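Local structure of glycosyl hydrolase, BNR repeat (Ralstonia eutropha, 3B7F) at residues 192-197 / 209-214; 236-241 / 283-288; 243-248 / 259-264; 289-294 / 319-324. The protein probably acts as a glycosyl hydrolase, folded as a seven-bladed beta-propeller with BNR repeats like those of non-viral sialidases. All coordinates share one frame; numbering follows the deposited sequence.

Contact 1 (192-197 / 209-214); sequences LYIGMS and TDWKPL. With EDO (1,2-ethanediol), chain G.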
# COMPACT_ATOMS: atom_id res chain seq x y z
N LEU A 192 16.17 -1.53 3.00
CA LEU A 192 14.94 -0.82 2.72
C LEU A 192 14.67 -0.72 1.25
O LEU A 192 15.61 -0.62 0.47
CB LEU A 192 15.05 0.61 3.26
CG LEU A 192 15.43 0.81 4.73
CD1 LEU A 192 15.51 2.30 5.05
CD2 LEU A 192 14.43 0.06 5.65
N TYR A 193 13.38 -0.75 0.90
CA TYR A 193 12.88 -0.53 -0.44
C TYR A 193 11.83 0.59 -0.34
O TYR A 193 11.16 0.72 0.68
CB TYR A 193 12.22 -1.75 -1.09
CG TYR A 193 13.08 -2.98 -1.35
CD1 TYR A 193 13.97 -3.03 -2.44
CD2 TYR A 193 12.95 -4.12 -0.57
CE1 TYR A 193 14.72 -4.18 -2.69
CE2 TYR A 193 13.68 -5.25 -0.81
CZ TYR A 193 14.57 -5.28 -1.85
OH TYR A 193 15.24 -6.45 -2.01
N ILE A 194 11.72 1.40 -1.39
CA ILE A 194 10.69 2.45 -1.47
C ILE A 194 10.15 2.48 -2.90
O ILE A 194 10.81 2.00 -3.81
CB ILE A 194 11.18 3.85 -1.02
CG1 ILE A 194 12.33 4.37 -1.92
CG2 ILE A 194 11.57 3.85 0.49
CD1 ILE A 194 12.88 5.77 -1.50
N GLY A 195 8.96 3.03 -3.07
CA GLY A 195 8.34 3.16 -4.39
C GLY A 195 7.95 4.61 -4.57
O GLY A 195 7.57 5.28 -3.62
N MSE A 196 8.10 5.11 -5.77
CA MSE A 196 7.74 6.48 -6.03
C MSE A 196 6.96 6.59 -7.31
O MSE A 196 7.34 6.03 -8.33
CB MSE A 196 8.99 7.32 -6.14
CG MSE A 196 9.87 7.22 -4.97
SE MSE A 196 11.04 8.71 -4.94
CE MSE A 196 11.67 8.74 -6.70
N SER A 197 5.86 7.33 -7.23
CA SER A 197 5.01 7.61 -8.34
C SER A 197 5.17 9.11 -8.65
O SER A 197 4.59 9.91 -7.96
CB SER A 197 3.57 7.23 -8.02
OG SER A 197 3.49 5.81 -7.89
N THR A 209 20.95 5.87 4.25
CA THR A 209 21.99 6.89 4.04
C THR A 209 22.32 6.98 2.53
O THR A 209 22.63 8.07 2.05
CB THR A 209 23.23 6.74 4.99
OG1 THR A 209 23.63 5.38 5.05
CG2 THR A 209 22.89 7.19 6.41
N ASP A 210 22.24 5.86 1.80
CA ASP A 210 22.34 5.87 0.32
C ASP A 210 21.22 5.00 -0.33
O ASP A 210 20.77 4.00 0.24
CB ASP A 210 23.71 5.40 -0.18
CG ASP A 210 23.96 5.75 -1.69
OD1 ASP A 210 23.33 6.71 -2.20
OD2 ASP A 210 24.79 5.06 -2.36
N TRP A 211 20.80 5.43 -1.53
CA TRP A 211 19.79 4.77 -2.36
C TRP A 211 20.26 4.59 -3.80
O TRP A 211 21.06 5.41 -4.32
CB TRP A 211 18.51 5.61 -2.39
CG TRP A 211 17.92 5.77 -1.05
CD1 TRP A 211 18.21 6.72 -0.14
CD2 TRP A 211 16.96 4.91 -0.46
NE1 TRP A 211 17.49 6.52 0.99
CE2 TRP A 211 16.71 5.40 0.83
CE3 TRP A 211 16.28 3.76 -0.89
CZ2 TRP A 211 15.80 4.81 1.70
CZ3 TRP A 211 15.39 3.17 -0.03
CH2 TRP A 211 15.15 3.70 1.25
N LYS A 212 19.76 3.52 -4.43
CA LYS A 212 20.02 3.19 -5.84
C LYS A 212 18.71 2.72 -6.52
O LYS A 212 17.88 2.08 -5.87
CB LYS A 212 21.09 2.09 -5.94
CG LYS A 212 22.52 2.51 -5.58
N PRO A 213 18.50 3.06 -7.81
CA PRO A 213 17.27 2.56 -8.47
C PRO A 213 17.28 1.05 -8.67
O PRO A 213 18.34 0.47 -8.80
CB PRO A 213 17.28 3.28 -9.82
CG PRO A 213 18.72 3.61 -10.06
CD PRO A 213 19.31 3.90 -8.72
N LEU A 214 16.10 0.43 -8.62
CA LEU A 214 15.94 -1.01 -8.85
C LEU A 214 14.67 -1.22 -9.68
O LEU A 214 13.62 -1.58 -9.16
CB LEU A 214 15.89 -1.75 -7.51
CG LEU A 214 15.90 -3.28 -7.54
CD1 LEU A 214 17.17 -3.81 -8.19
CD2 LEU A 214 15.76 -3.79 -6.12
C1 EDO G . 22.53 1.63 -1.32
O1 EDO G . 22.49 1.56 0.13
C2 EDO G . 21.97 0.38 -2.04
O2 EDO G . 22.76 -0.80 -1.79
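L192 opens the contact by setting CB 3.7 Å from CH2 of the W211 indole, while its CD1 comes near CH2 and CZ2, so the leucine lies obliquely against the end of the six-membered ring. Y193 starts off from the backbone on the other side, but its ring returns to meet L214: CD2 of L214 sits 3.6 Å from CE1 of Y193, at the ring edge and near its plane. I194 meets the indole with both branches. With CG1 between the backbone N and the carbonyl carbon (chi1 62°), CD1 is carried over the W211 face, 4.0 Å from the centroid of the six-membered ring in a CH-pi contact. Its other branch, CG2, reaches W211 CH2 at 3.7 Å. Aliphatic groups thus hold the indole on a face and at its far end, with no hydrogen bond between the segments. W211 closes the sequence running from S204 through D206 and G208, the Asp-box signature of BNR repeats. Its indole is buried in the blade, where strand 192-197 runs between strands 178-184 and 200-204, and W165 of helix 162-166 also packs on the indole.

Contact 2 (236-241 / 283-288); sequences CVVQHP and IVVHQR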
# COMPACT_ATOMS: atom_id res chain seq x y z
N CYS A 236 2.11 -0.24 -6.24
CA CYS A 236 2.14 -0.91 -4.97
C CYS A 236 3.20 -1.98 -5.05
O CYS A 236 3.19 -2.74 -5.99
CB CYS A 236 0.77 -1.52 -4.70
SG CYS A 236 0.58 -2.13 -3.01
N VAL A 237 4.15 -1.98 -4.11
CA VAL A 237 5.22 -2.96 -4.03
C VAL A 237 5.09 -3.68 -2.67
O VAL A 237 4.77 -3.04 -1.67
CB VAL A 237 6.66 -2.33 -4.22
CG1 VAL A 237 7.68 -3.41 -4.61
CG2 VAL A 237 6.70 -1.23 -5.26
N VAL A 238 5.34 -5.00 -2.65
CA VAL A 238 5.32 -5.82 -1.43
C VAL A 238 6.55 -6.76 -1.40
O VAL A 238 7.06 -7.16 -2.44
CB VAL A 238 3.98 -6.65 -1.27
CG1 VAL A 238 2.75 -5.72 -1.10
CG2 VAL A 238 3.74 -7.54 -2.46
N GLN A 239 7.08 -7.02 -0.21
CA GLN A 239 8.17 -7.95 0.01
C GLN A 239 7.54 -9.06 0.80
O GLN A 239 6.90 -8.78 1.82
CB GLN A 239 9.29 -7.28 0.81
CG GLN A 239 10.47 -8.20 1.16
CD GLN A 239 11.59 -7.48 1.86
OE1 GLN A 239 11.36 -6.50 2.57
NE2 GLN A 239 12.82 -7.98 1.69
N HIS A 240 7.72 -10.31 0.38
CA HIS A 240 7.05 -11.42 1.04
C HIS A 240 7.67 -11.70 2.42
O HIS A 240 8.87 -11.77 2.51
CB HIS A 240 7.05 -12.68 0.20
CG HIS A 240 5.99 -13.64 0.63
ND1 HIS A 240 6.20 -14.62 1.57
CD2 HIS A 240 4.68 -13.67 0.34
CE1 HIS A 240 5.07 -15.26 1.80
NE2 HIS A 240 4.13 -14.70 1.06
N PRO A 241 6.86 -11.82 3.49
CA PRO A 241 7.46 -12.01 4.81
C PRO A 241 8.09 -13.39 5.04
O PRO A 241 9.03 -13.51 5.82
CB PRO A 241 6.29 -11.74 5.76
CG PRO A 241 5.11 -12.05 4.99
CD PRO A 241 5.39 -11.79 3.57
N ILE A 283 -1.57 -4.49 -4.80
CA ILE A 283 -1.08 -5.88 -4.86
C ILE A 283 -0.99 -6.38 -3.41
O ILE A 283 -0.57 -5.65 -2.53
CB ILE A 283 0.25 -6.03 -5.67
CG1 ILE A 283 0.49 -7.50 -6.05
CG2 ILE A 283 1.46 -5.44 -4.92
CD1 ILE A 283 1.42 -7.72 -7.26
N VAL A 284 -1.38 -7.63 -3.16
CA VAL A 284 -1.38 -8.22 -1.82
C VAL A 284 -0.84 -9.63 -1.90
O VAL A 284 -1.17 -10.34 -2.83
CB VAL A 284 -2.84 -8.22 -1.19
CG1 VAL A 284 -2.90 -9.08 0.07
CG2 VAL A 284 -3.30 -6.81 -0.91
N VAL A 285 -0.02 -10.04 -0.94
CA VAL A 285 0.56 -11.39 -0.91
C VAL A 285 0.00 -12.20 0.25
O VAL A 285 -0.34 -11.65 1.27
CB VAL A 285 2.10 -11.35 -0.79
CG1 VAL A 285 2.65 -10.41 -1.77
CG2 VAL A 285 2.57 -10.94 0.64
N HIS A 286 -0.14 -13.51 0.05
CA HIS A 286 -0.58 -14.43 1.10
C HIS A 286 0.56 -14.46 2.14
O HIS A 286 1.70 -14.64 1.78
CB HIS A 286 -0.83 -15.80 0.47
CG HIS A 286 -1.40 -16.83 1.39
ND1 HIS A 286 -0.71 -17.35 2.46
CD2 HIS A 286 -2.57 -17.51 1.33
CE1 HIS A 286 -1.45 -18.28 3.05
NE2 HIS A 286 -2.57 -18.41 2.37
N GLN A 287 0.25 -14.23 3.41
CA GLN A 287 1.25 -14.22 4.50
C GLN A 287 2.27 -15.37 4.55
O GLN A 287 3.44 -15.14 4.81
CB GLN A 287 0.55 -14.19 5.86
CG GLN A 287 0.30 -12.81 6.38
CD GLN A 287 1.56 -12.17 6.90
OE1 GLN A 287 2.35 -12.80 7.59
NE2 GLN A 287 1.74 -10.90 6.56
N ARG A 288 1.76 -16.58 4.33
CA ARG A 288 2.54 -17.80 4.37
C ARG A 288 3.04 -18.37 3.03
O ARG A 288 4.06 -19.03 3.03
CB ARG A 288 1.74 -18.87 5.10
CG ARG A 288 1.55 -18.50 6.56
CD ARG A 288 0.78 -19.51 7.30
NE ARG A 288 -0.59 -19.69 6.82
CZ ARG A 288 -1.61 -18.87 7.07
NH1 ARG A 288 -1.47 -17.78 7.80
NH2 ARG A 288 -2.82 -19.16 6.59
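C236, V238 and H240 meet I283, V285 and H286 where two successive blades of the seven-bladed propeller adjoin. Strands 236-239 and 283-285, each in the first strand of its four-stranded blade, run nearly parallel, with 13° between their directions and axes 6.9 Å apart. That is too far for sheet pairing, so side chains fill the gap. I283 pushes CG2 between the strands, 3.4 Å from the carbonyl O of C236 and 4.0 Å from CG2 of V238. V285 lies in the same seam: its CG2 is 3.5 Å from CD2 of the H240 ring. At the strand start, C236 SG, swung anti to its own N, is a weak, long acceptor for I283 N.

The main polar link lies beyond the strand ends. H240 NE2 gives a very short hydrogen bond of 2.5 Å to the backbone O of H286, bent at the hydrogen (140°) though it meets the carbonyl almost end-on, with the oxygen tilted 25° out of the imidazole plane. CD of P241 lies over one face of this ring, and A243 N makes a weak bond to H240 ND1. P241 in turn puts CG against Q287, 3.5 Å from its carbonyl O.

Further out, each strand is held by its own blade: backbone hydrogen bonds join V238 to Y248 and V284 to W294. R288 anchors its guanidinium on the carbonyls of A350 and H351, while its backbone N donates to H286 ND1 at 3.2 Å, in the plane of that imidazole.

Contact 3 (243-248 / 259-264); sequences APDILY and DRREGV. With EDO (1,2-ethanediol), chain S; EDO (1,2-ethanediol), chain J.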
# COMPACT_ATOMS: atom_id res chain seq x y z
N ALA A 243 9.35 -15.34 2.37
CA ALA A 243 10.45 -15.43 1.40
C ALA A 243 10.83 -14.00 1.01
O ALA A 243 10.53 -13.57 -0.10
CB ALA A 243 10.01 -16.22 0.21
N PRO A 244 11.51 -13.26 1.92
CA PRO A 244 11.85 -11.82 1.66
C PRO A 244 12.74 -11.48 0.44
O PRO A 244 12.85 -10.31 0.08
CB PRO A 244 12.42 -11.33 3.01
CG PRO A 244 12.75 -12.61 3.81
CD PRO A 244 11.96 -13.73 3.24
N ASP A 245 13.33 -12.49 -0.21
CA ASP A 245 13.97 -12.28 -1.53
C ASP A 245 12.94 -11.99 -2.62
O ASP A 245 13.29 -11.38 -3.64
CB ASP A 245 14.77 -13.50 -1.97
CG ASP A 245 16.02 -13.72 -1.13
OD1 ASP A 245 16.78 -12.75 -0.89
OD2 ASP A 245 16.23 -14.88 -0.75
N ILE A 246 11.70 -12.43 -2.42
CA ILE A 246 10.63 -12.26 -3.41
C ILE A 246 9.83 -10.97 -3.19
O ILE A 246 9.28 -10.74 -2.10
CB ILE A 246 9.67 -13.48 -3.44
CG1 ILE A 246 10.44 -14.81 -3.37
CG2 ILE A 246 8.73 -13.41 -4.67
CD1 ILE A 246 11.60 -14.97 -4.40
N LEU A 247 9.80 -10.13 -4.22
CA LEU A 247 9.04 -8.89 -4.26
C LEU A 247 8.03 -8.97 -5.40
O LEU A 247 8.29 -9.59 -6.44
CB LEU A 247 9.93 -7.65 -4.48
CG LEU A 247 10.71 -7.08 -3.29
CD1 LEU A 247 11.55 -8.12 -2.61
CD2 LEU A 247 11.58 -5.92 -3.75
N TYR A 248 6.84 -8.41 -5.18
CA TYR A 248 5.82 -8.31 -6.22
C TYR A 248 5.43 -6.86 -6.35
O TYR A 248 5.53 -6.10 -5.38
CB TYR A 248 4.59 -9.16 -5.92
CG TYR A 248 4.79 -10.67 -6.02
CD1 TYR A 248 5.20 -11.41 -4.92
CD2 TYR A 248 4.48 -11.37 -7.20
CE1 TYR A 248 5.33 -12.79 -4.98
CE2 TYR A 248 4.59 -12.75 -7.26
CZ TYR A 248 5.03 -13.46 -6.15
OH TYR A 248 5.17 -14.83 -6.18
N ASP A 259 12.80 -11.91 -7.95
CA ASP A 259 13.59 -12.63 -6.98
C ASP A 259 14.81 -11.70 -6.87
O ASP A 259 15.53 -11.54 -7.86
CB ASP A 259 13.97 -14.02 -7.47
CG ASP A 259 14.73 -14.80 -6.45
OD1 ASP A 259 15.55 -14.19 -5.74
OD2 ASP A 259 14.49 -16.01 -6.35
N ARG A 260 15.02 -11.10 -5.71
CA ARG A 260 16.12 -10.13 -5.53
C ARG A 260 17.52 -10.68 -5.90
O ARG A 260 18.38 -9.91 -6.35
CB ARG A 260 16.11 -9.56 -4.10
CG ARG A 260 17.12 -8.44 -3.83
CD ARG A 260 16.89 -7.19 -4.70
NE ARG A 260 18.08 -6.35 -4.69
CZ ARG A 260 19.03 -6.36 -5.62
NH1 ARG A 260 18.99 -7.16 -6.66
NH2 ARG A 260 20.06 -5.55 -5.48
N ARG A 261 17.73 -11.98 -5.74
CA ARG A 261 19.01 -12.61 -6.11
C ARG A 261 19.27 -12.49 -7.61
O ARG A 261 20.41 -12.44 -8.01
CB ARG A 261 19.05 -14.09 -5.76
CG ARG A 261 18.77 -14.48 -4.30
CD ARG A 261 18.07 -15.81 -4.39
NE ARG A 261 17.62 -16.38 -3.14
CZ ARG A 261 16.58 -17.21 -2.99
NH1 ARG A 261 15.76 -17.53 -4.00
NH2 ARG A 261 16.30 -17.69 -1.77
N GLU A 262 18.21 -12.47 -8.42
CA GLU A 262 18.31 -12.27 -9.86
C GLU A 262 18.41 -10.78 -10.21
O GLU A 262 19.04 -10.43 -11.18
CB GLU A 262 17.12 -12.91 -10.60
CG GLU A 262 16.98 -14.43 -10.33
CD GLU A 262 15.76 -15.08 -11.00
OE1 GLU A 262 14.81 -14.38 -11.42
OE2 GLU A 262 15.77 -16.32 -11.10
N GLY A 263 17.76 -9.91 -9.43
CA GLY A 263 17.81 -8.46 -9.67
C GLY A 263 17.06 -7.92 -10.88
O GLY A 263 17.36 -6.82 -11.33
N VAL A 264 16.07 -8.67 -11.37
CA VAL A 264 15.25 -8.28 -12.51
C VAL A 264 13.72 -8.52 -12.23
O VAL A 264 13.31 -9.55 -11.66
CB VAL A 264 15.72 -9.05 -13.77
CG1 VAL A 264 15.59 -10.56 -13.57
CG2 VAL A 264 14.99 -8.58 -15.03
C1 EDO S . 22.23 -8.48 -9.16
O1 EDO S . 21.41 -7.39 -8.74
C2 EDO S . 21.72 -9.78 -8.55
O2 EDO S . 22.26 -9.98 -7.24
C1 EDO J . 12.69 -18.47 -8.28
O1 EDO J . 12.65 -17.39 -7.32
C2 EDO J . 12.07 -18.10 -9.65
O2 EDO J . 12.63 -16.90 -10.24
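D245 and I246 meet D259, R260 and R261 at the surface end of the two middle strands of one propeller blade, where the strand pairing ends in an antiparallel non-hydrogen-bonded pair, I246 and D259, before an Asx turn carries the chain on. The close part is built round the backbone. R260 N donates to D245 O over 2.7 Å in a nearly straight bond (170°), and the same oxygen also receives a CA-H contact from D259. OD1 of D259 closes the Asx turn by accepting R261 N on its anti side, 3.1 Å away, while CD1 of I246 packs against OD2 of D259 at 3.6 Å. The carbonyl O of D259 accepts from both E262 N and G263 N.

Toward solvent the grip passes to charges. R261 folds back, bent at chi2, until one guanidinium face lies under D245: D245 OD2 alone sits over that face, 3.0 Å from R261 NH2, with the carboxylate and guanidinium planes 52° apart, rather than two oxygens meeting two N-H groups edge on. NH1 of R261 also reaches D259 OD2, weakly, linking both aspartates through one arginine. R260 leads its guanidinium away to a salt bridge with E203. Two 1,2-ethanediol molecules, probably from the crystallisation liquor, lie on this solvent side; O1 of one accepts from R260 NH1 at 3.2 Å, in the plane of the guanidinium.

Contact 4 (289-294 / 319-324); sequences DPRTVW and RDAGES. With EDO (1,2-ethanediol), chain H.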
# COMPACT_ATOMS: atom_id res chain seq x y z
N ASP A 289 2.36 -18.07 1.93
CA ASP A 289 2.64 -18.62 0.61
C ASP A 289 3.20 -17.53 -0.32
O ASP A 289 2.44 -16.67 -0.78
CB ASP A 289 1.34 -19.20 0.03
CG ASP A 289 1.53 -19.90 -1.30
OD1 ASP A 289 2.68 -20.09 -1.73
OD2 ASP A 289 0.52 -20.30 -1.91
N PRO A 290 4.53 -17.56 -0.62
CA PRO A 290 5.04 -16.55 -1.56
C PRO A 290 4.57 -16.68 -3.01
O PRO A 290 4.87 -15.79 -3.80
CB PRO A 290 6.57 -16.71 -1.46
CG PRO A 290 6.79 -18.04 -0.96
CD PRO A 290 5.60 -18.41 -0.11
N ARG A 291 3.85 -17.76 -3.34
CA ARG A 291 3.30 -17.98 -4.69
C ARG A 291 1.91 -17.38 -4.90
O ARG A 291 1.47 -17.27 -6.03
CB ARG A 291 3.29 -19.49 -5.01
CG ARG A 291 4.70 -20.07 -5.11
CD ARG A 291 4.80 -21.61 -5.22
NE ARG A 291 4.23 -22.24 -6.42
CZ ARG A 291 4.76 -22.23 -7.66
NH1 ARG A 291 5.85 -21.54 -7.96
NH2 ARG A 291 4.14 -22.89 -8.64
N THR A 292 1.24 -16.99 -3.80
CA THR A 292 -0.13 -16.49 -3.86
C THR A 292 -0.17 -14.97 -3.70
O THR A 292 0.34 -14.42 -2.72
CB THR A 292 -1.03 -17.18 -2.84
OG1 THR A 292 -1.07 -18.57 -3.16
CG2 THR A 292 -2.48 -16.59 -2.87
N VAL A 293 -0.79 -14.33 -4.69
CA VAL A 293 -0.85 -12.88 -4.82
C VAL A 293 -2.19 -12.54 -5.43
O VAL A 293 -2.70 -13.32 -6.24
CB VAL A 293 0.35 -12.35 -5.68
CG1 VAL A 293 0.12 -10.97 -6.22
CG2 VAL A 293 1.67 -12.40 -4.88
N TRP A 294 -2.76 -11.40 -5.01
CA TRP A 294 -4.04 -10.87 -5.50
C TRP A 294 -3.84 -9.48 -6.09
O TRP A 294 -3.08 -8.71 -5.52
CB TRP A 294 -5.07 -10.73 -4.37
CG TRP A 294 -5.52 -12.01 -3.80
CD1 TRP A 294 -6.53 -12.76 -4.25
CD2 TRP A 294 -4.95 -12.72 -2.69
NE1 TRP A 294 -6.67 -13.88 -3.50
CE2 TRP A 294 -5.69 -13.90 -2.54
CE3 TRP A 294 -3.89 -12.47 -1.81
CZ2 TRP A 294 -5.43 -14.83 -1.53
CZ3 TRP A 294 -3.63 -13.38 -0.80
CH2 TRP A 294 -4.40 -14.55 -0.66
N ARG A 319 -1.79 -18.56 -7.70
CA ARG A 319 -1.28 -19.45 -6.65
C ARG A 319 0.01 -20.15 -7.07
O ARG A 319 0.49 -21.05 -6.39
CB ARG A 319 -2.38 -20.46 -6.29
CG ARG A 319 -3.65 -19.74 -5.73
CD ARG A 319 -4.59 -20.74 -5.05
NE ARG A 319 -5.54 -20.08 -4.13
CZ ARG A 319 -6.75 -19.63 -4.47
NH1 ARG A 319 -7.23 -19.76 -5.70
NH2 ARG A 319 -7.50 -19.05 -3.56
N ASP A 320 0.60 -19.69 -8.18
CA ASP A 320 1.80 -20.28 -8.78
C ASP A 320 2.80 -19.20 -9.19
O ASP A 320 3.46 -19.32 -10.21
CB ASP A 320 1.42 -21.22 -9.96
CG ASP A 320 0.58 -20.53 -11.04
OD1 ASP A 320 0.54 -19.27 -11.13
OD2 ASP A 320 -0.03 -21.26 -11.83
N ALA A 321 2.90 -18.14 -8.37
CA ALA A 321 3.86 -17.04 -8.55
C ALA A 321 3.75 -16.27 -9.87
O ALA A 321 4.74 -15.69 -10.33
CB ALA A 321 5.30 -17.54 -8.33
N GLY A 322 2.55 -16.25 -10.45
CA GLY A 322 2.26 -15.50 -11.67
C GLY A 322 2.25 -16.26 -12.98
O GLY A 322 2.01 -15.65 -14.03
N GLU A 323 2.47 -17.58 -12.92
CA GLU A 323 2.46 -18.43 -14.11
C GLU A 323 1.05 -18.50 -14.70
O GLU A 323 0.88 -18.60 -15.91
CB GLU A 323 2.94 -19.85 -13.80
CG GLU A 323 3.38 -20.64 -15.05
CD GLU A 323 3.44 -22.15 -14.89
OE1 GLU A 323 3.18 -22.70 -13.80
OE2 GLU A 323 3.74 -22.79 -15.91
N SER A 324 0.03 -18.49 -13.82
CA SER A 324 -1.37 -18.51 -14.23
C SER A 324 -2.18 -17.62 -13.28
O SER A 324 -1.80 -17.39 -12.13
CB SER A 324 -1.94 -19.94 -14.25
OG SER A 324 -2.03 -20.48 -12.94
C1 EDO H . -2.64 -21.82 -0.32
O1 EDO H . -1.37 -21.23 -0.00
C2 EDO H . -3.56 -20.88 -1.10
O2 EDO H . -3.02 -20.36 -2.34
O HOH W 1 0.62 -21.84 -3.82
O HOH W 2 1.23 -23.95 -7.34
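The backbones of R291 and A321 approach to 4.0 Å between CA atoms and are tied by one hydrogen bond, A321 N to R291 O at 2.9 Å; each segment forms a turn here, type I from D289 to T292 and type I' from D320 to E323. The R291 side chain bends at chi3 (64°) and lays its guanidinium over the other loop, with D320 CA 3.4 Å above the plane near its rim and D320 CB 3.5 Å from R291 NH2. T292 sets OG1 beside R319, 3.6 Å from its CA.

Both aspartates are busy within their own loops. D289 OD1 accepts from R291 N to make an Asx turn, and its OD2 takes T292 OG1 at 2.7 Å, both from above the carboxylate plane. D320, the aspartate of a T-x-D-x-G Asp-box beginning at T318, accepts S324 N on the syn side of OD1. A water donates to both D289 OD2 and R319 O, and a 1,2-ethanediol, probably from the crystallisation liquor, spans D289, T292 and, weakly, R319 NE.

Charge therefore plays little direct part across this interface: R291 covers peptide rather than pairing with the D320 carboxylate. The loops are held by one backbone bond, by the arginine lying flat on the peptide and by bridging water, while T292 OG1 and the water at OD2 would be consistent with an ionised D289.

Overall arrangement
Contact 1 is buried and wholly apolar between its segments, inside one blade; contact 2 is partly buried and joins the first strands of two successive blades; contacts 3 and 4 are surface contacts, one on each of those blades. Both use a backbone bond, to which contact 3 adds salt bridges and contact 4 bridging water and arginine packing on peptide. Contact 2 shares a sheet with each of them: 236-241 pairs with 243-248, and 283-288 with 289-294. Contacts 3 and 4 also meet directly, Y248 OH lying 2.6 Å from P290 O in a probable hydrogen bond. Contact 1 touches contact 3 through Y193 and L214 against R260, but lies about 13 Å from contact 4 at the nearest atoms.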